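Local coordinates for maltose/maltodextrin-binding protein (Thermus thermophilus, PDB 2GH9) that binds maltotriose, and probably related maltodextrins, between its two lobes, probably as the periplasmic receptor of a sugar uptake system, at residues 105-117 / 296-308. Numbering follows the deposited sequence.
Sequences LMGLPAFAESVAL and LVAFNQAGGRIPV. With GLC (alpha-D-glucopyranose), chain B; GLC (alpha-D-glucopyranose), chain C.
Strand 306-307 pairs antiparallel with Phe111 and Ala112 at the edge of the mixed sheet of one lobe of this periplasmic binding protein, and the junction opens directly onto the sugar pocket. Ala112 and Ile306 form a hydrogen-bonded pair, Ala112 N to Ile306 O (2.6 Å) and Ile306 N back to Ala112 O; just past the strand, Val308 N adds a further bond to Ala110 O. On the other flank of the strand, Ala110 and Phe111 both face Gln269, a classic beta bulge. Helix 296-302 runs obliquely past strand 108-113, at 30° to it, and Phe111 fills the interval. With CG anti to the carbonyl carbon, its ring lies in an offset stack with Phe299, centroids 4.2 Å apart and planes at 25°; Ala110 CB sits over the rim of the opposite face, while Leu296 CD2 approaches obliquely near CE1. Phe9 and Trp16 meet the Phe299 ring, extending the aromatic cluster. A leucine at Phe111 would probably leave the Phe299 ring without its stacking partner and open a gap beside Leu296. Val308 lays CG1 against Ala112 CB (3.9 Å) and CG2 against Pro109 CB. Toward the ligand, the Glu113 and Arg305 side chains run alongside each other to the sugar, their carboxylate and guanidinium planes 25° apart. Arg305 NH1 forms a salt bridge with Glu113 OE1 (2.9 Å), on its syn lone pair and tilted from the guanidinium plane, while NE forms another with Glu13, which probably helps hold the group's rotation. Glu113 OE2 takes a bond from Gln269 NE2 and, at 2.7 Å, one from O2 of the chain C glucose. Arg305 grips the chain B glucose through NH1 to O3 (3.0 Å) and NH2 to O2 (2.9 Å), the latter oxygen lying in the guanidinium plane.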
# COMPACT_ATOMS: atom_id res chain seq x y z
N LEU A 105 -5.68 -19.15 6.90
CA LEU A 105 -4.94 -17.95 7.26
C LEU A 105 -3.45 -18.16 6.94
O LEU A 105 -2.82 -19.07 7.46
CB LEU A 105 -5.14 -17.64 8.73
CG LEU A 105 -4.70 -16.24 9.18
CD1 LEU A 105 -5.59 -15.16 8.59
CD2 LEU A 105 -4.69 -16.18 10.70
N MET A 106 -2.91 -17.30 6.06
CA MET A 106 -1.57 -17.47 5.51
C MET A 106 -0.52 -16.46 6.03
O MET A 106 0.61 -16.41 5.56
CB MET A 106 -1.66 -17.44 3.98
CG MET A 106 -2.61 -18.53 3.37
SD MET A 106 -2.23 -20.22 3.98
CE MET A 106 -0.58 -20.46 3.33
N GLY A 107 -0.91 -15.67 7.02
CA GLY A 107 0.01 -14.74 7.68
C GLY A 107 -0.73 -14.06 8.80
O GLY A 107 -1.92 -14.27 8.99
N LEU A 108 -0.00 -13.29 9.59
CA LEU A 108 -0.60 -12.57 10.72
C LEU A 108 -0.84 -11.13 10.29
O LEU A 108 0.14 -10.42 10.09
CB LEU A 108 0.34 -12.57 11.93
CG LEU A 108 0.81 -13.94 12.42
CD1 LEU A 108 1.70 -13.75 13.64
CD2 LEU A 108 -0.37 -14.83 12.73
N PRO A 109 -2.12 -10.73 10.14
CA PRO A 109 -2.45 -9.38 9.73
C PRO A 109 -2.06 -8.38 10.81
O PRO A 109 -2.35 -8.59 12.00
CB PRO A 109 -3.98 -9.40 9.55
CG PRO A 109 -4.37 -10.82 9.54
CD PRO A 109 -3.34 -11.53 10.36
N ALA A 110 -1.40 -7.30 10.41
CA ALA A 110 -0.82 -6.37 11.38
C ALA A 110 -1.32 -4.94 11.20
O ALA A 110 -1.83 -4.34 12.15
CB ALA A 110 0.72 -6.44 11.33
N PHE A 111 -1.15 -4.40 10.00
CA PHE A 111 -1.40 -2.98 9.75
C PHE A 111 -2.23 -2.75 8.51
O PHE A 111 -2.15 -3.52 7.54
CB PHE A 111 -0.08 -2.22 9.62
CG PHE A 111 0.93 -2.58 10.67
CD1 PHE A 111 0.74 -2.20 11.99
CD2 PHE A 111 2.07 -3.29 10.34
CE1 PHE A 111 1.67 -2.56 12.98
CE2 PHE A 111 3.00 -3.63 11.32
CZ PHE A 111 2.79 -3.25 12.64
N ALA A 112 -3.06 -1.73 8.55
CA ALA A 112 -3.84 -1.31 7.40
C ALA A 112 -3.32 0.03 6.93
O ALA A 112 -2.80 0.83 7.71
CB ALA A 112 -5.32 -1.23 7.76
N GLU A 113 -3.45 0.28 5.63
CA GLU A 113 -2.89 1.47 5.03
C GLU A 113 -3.63 1.80 3.74
O GLU A 113 -4.23 0.94 3.12
CB GLU A 113 -1.43 1.22 4.69
CG GLU A 113 -1.22 0.05 3.72
CD GLU A 113 0.22 -0.37 3.60
OE1 GLU A 113 0.99 0.06 4.46
OE2 GLU A 113 0.58 -1.11 2.64
N SER A 114 -3.52 3.05 3.34
CA SER A 114 -3.98 3.48 2.03
C SER A 114 -3.27 4.77 1.71
O SER A 114 -2.74 5.43 2.61
CB SER A 114 -5.51 3.72 2.03
OG SER A 114 -5.84 4.99 2.55
N VAL A 115 -3.24 5.15 0.44
CA VAL A 115 -2.85 6.51 0.12
C VAL A 115 -3.94 7.50 0.51
O VAL A 115 -5.12 7.15 0.71
CB VAL A 115 -2.45 6.70 -1.40
CG1 VAL A 115 -1.23 5.85 -1.72
CG2 VAL A 115 -3.64 6.42 -2.35
N ALA A 116 -3.51 8.74 0.66
CA ALA A 116 -4.37 9.86 1.00
C ALA A 116 -3.66 11.18 0.64
O ALA A 116 -2.47 11.20 0.34
CB ALA A 116 -4.70 9.86 2.48
N LEU A 117 -4.42 12.26 0.71
CA LEU A 117 -3.89 13.59 0.55
C LEU A 117 -3.24 13.97 1.88
O LEU A 117 -3.92 14.20 2.88
CB LEU A 117 -5.00 14.58 0.16
CG LEU A 117 -4.50 16.02 0.05
CD1 LEU A 117 -3.57 16.13 -1.15
CD2 LEU A 117 -5.66 16.98 -0.05
N LEU A 296 1.69 -3.19 18.06
CA LEU A 296 0.98 -2.55 16.97
C LEU A 296 0.82 -1.04 17.21
O LEU A 296 1.02 -0.25 16.27
CB LEU A 296 -0.38 -3.19 16.75
CG LEU A 296 -0.38 -4.62 16.24
CD1 LEU A 296 -1.80 -5.07 16.07
CD2 LEU A 296 0.40 -4.80 14.93
N VAL A 297 0.52 -0.66 18.45
CA VAL A 297 0.39 0.75 18.85
C VAL A 297 1.74 1.44 18.73
O VAL A 297 1.83 2.51 18.16
CB VAL A 297 -0.21 0.95 20.30
CG1 VAL A 297 -0.02 2.40 20.76
CG2 VAL A 297 -1.67 0.62 20.35
N ALA A 298 2.79 0.80 19.25
CA ALA A 298 4.15 1.32 19.16
C ALA A 298 4.55 1.58 17.71
O ALA A 298 5.07 2.65 17.37
CB ALA A 298 5.12 0.35 19.80
N PHE A 299 4.28 0.62 16.84
CA PHE A 299 4.61 0.79 15.43
C PHE A 299 3.87 2.00 14.85
O PHE A 299 4.45 2.76 14.11
CB PHE A 299 4.28 -0.49 14.66
CG PHE A 299 4.84 -0.54 13.26
CD1 PHE A 299 6.21 -0.67 13.04
CD2 PHE A 299 4.00 -0.49 12.15
CE1 PHE A 299 6.73 -0.76 11.77
CE2 PHE A 299 4.53 -0.58 10.83
CZ PHE A 299 5.87 -0.73 10.65
N ASN A 300 2.59 2.19 15.18
CA ASN A 300 1.84 3.34 14.68
C ASN A 300 2.46 4.64 15.16
O ASN A 300 2.57 5.61 14.41
CB ASN A 300 0.37 3.27 15.11
CG ASN A 300 -0.42 4.54 14.75
OD1 ASN A 300 -0.52 5.44 15.55
ND2 ASN A 300 -0.92 4.62 13.52
N GLN A 301 2.88 4.64 16.42
CA GLN A 301 3.42 5.85 17.01
C GLN A 301 4.76 6.20 16.40
O GLN A 301 5.01 7.37 16.12
CB GLN A 301 3.48 5.72 18.54
CG GLN A 301 2.07 5.61 19.15
CD GLN A 301 1.19 6.80 18.79
OE1 GLN A 301 0.27 6.70 17.95
NE2 GLN A 301 1.46 7.95 19.43
N ALA A 302 5.57 5.19 16.10
CA ALA A 302 6.87 5.38 15.44
C ALA A 302 6.72 5.87 14.00
O ALA A 302 7.51 6.71 13.52
CB ALA A 302 7.62 4.07 15.43
N GLY A 303 5.70 5.33 13.32
CA GLY A 303 5.45 5.62 11.91
C GLY A 303 4.07 6.18 11.68
O GLY A 303 3.83 7.39 11.83
N GLY A 304 3.15 5.31 11.28
CA GLY A 304 1.76 5.69 11.11
C GLY A 304 0.76 4.71 10.53
O GLY A 304 -0.42 5.06 10.37
N ARG A 305 1.19 3.50 10.20
CA ARG A 305 0.26 2.50 9.65
C ARG A 305 -0.72 2.08 10.75
O ARG A 305 -0.39 2.09 11.93
CB ARG A 305 1.00 1.28 9.10
CG ARG A 305 2.07 1.64 8.08
CD ARG A 305 2.64 0.42 7.48
NE ARG A 305 4.03 0.59 7.06
CZ ARG A 305 4.52 0.17 5.90
NH1 ARG A 305 3.75 -0.45 5.01
NH2 ARG A 305 5.79 0.35 5.64
N ILE A 306 -1.93 1.75 10.35
CA ILE A 306 -3.05 1.64 11.31
C ILE A 306 -3.17 0.20 11.79
O ILE A 306 -3.26 -0.70 10.97
CB ILE A 306 -4.37 2.12 10.66
CG1 ILE A 306 -4.19 3.51 10.01
CG2 ILE A 306 -5.55 2.12 11.69
CD1 ILE A 306 -3.46 4.54 10.91
N PRO A 307 -3.17 -0.03 13.12
CA PRO A 307 -3.42 -1.41 13.61
C PRO A 307 -4.68 -2.07 13.05
O PRO A 307 -5.70 -1.41 12.87
CB PRO A 307 -3.54 -1.23 15.12
CG PRO A 307 -2.67 -0.04 15.40
CD PRO A 307 -2.91 0.89 14.23
N VAL A 308 -4.60 -3.36 12.75
CA VAL A 308 -5.79 -4.12 12.37
C VAL A 308 -6.45 -4.79 13.62
O VAL A 308 -7.46 -5.48 13.50
CB VAL A 308 -5.51 -5.16 11.28
CG1 VAL A 308 -5.04 -4.44 9.98
CG2 VAL A 308 -4.49 -6.16 11.74
C1 GLC B . 8.35 1.33 1.24
C2 GLC B . 7.17 1.15 2.19
C3 GLC B . 6.04 0.43 1.48
C4 GLC B . 5.64 1.22 0.22
C5 GLC B . 6.84 1.40 -0.72
C6 GLC B . 6.50 2.35 -1.89
O1 GLC B . 8.92 0.05 0.98
O2 GLC B . 7.58 0.44 3.38
O3 GLC B . 4.91 0.23 2.33
O4 GLC B . 4.71 0.45 -0.52
O5 GLC B . 7.94 1.95 0.01
O6 GLC B . 7.63 2.57 -2.75
C1 GLC C . 3.42 1.07 -0.71
C2 GLC C . 2.35 0.08 -0.29
C3 GLC C . 2.35 -1.12 -1.26
C4 GLC C . 2.26 -0.70 -2.72
C5 GLC C . 3.32 0.36 -3.03
C6 GLC C . 3.14 0.91 -4.45
O2 GLC C . 2.62 -0.39 1.03
O3 GLC C . 1.29 -2.00 -0.94
O4 GLC C . 2.45 -1.85 -3.57
O5 GLC C . 3.24 1.45 -2.08
O6 GLC C . 4.37 1.39 -5.00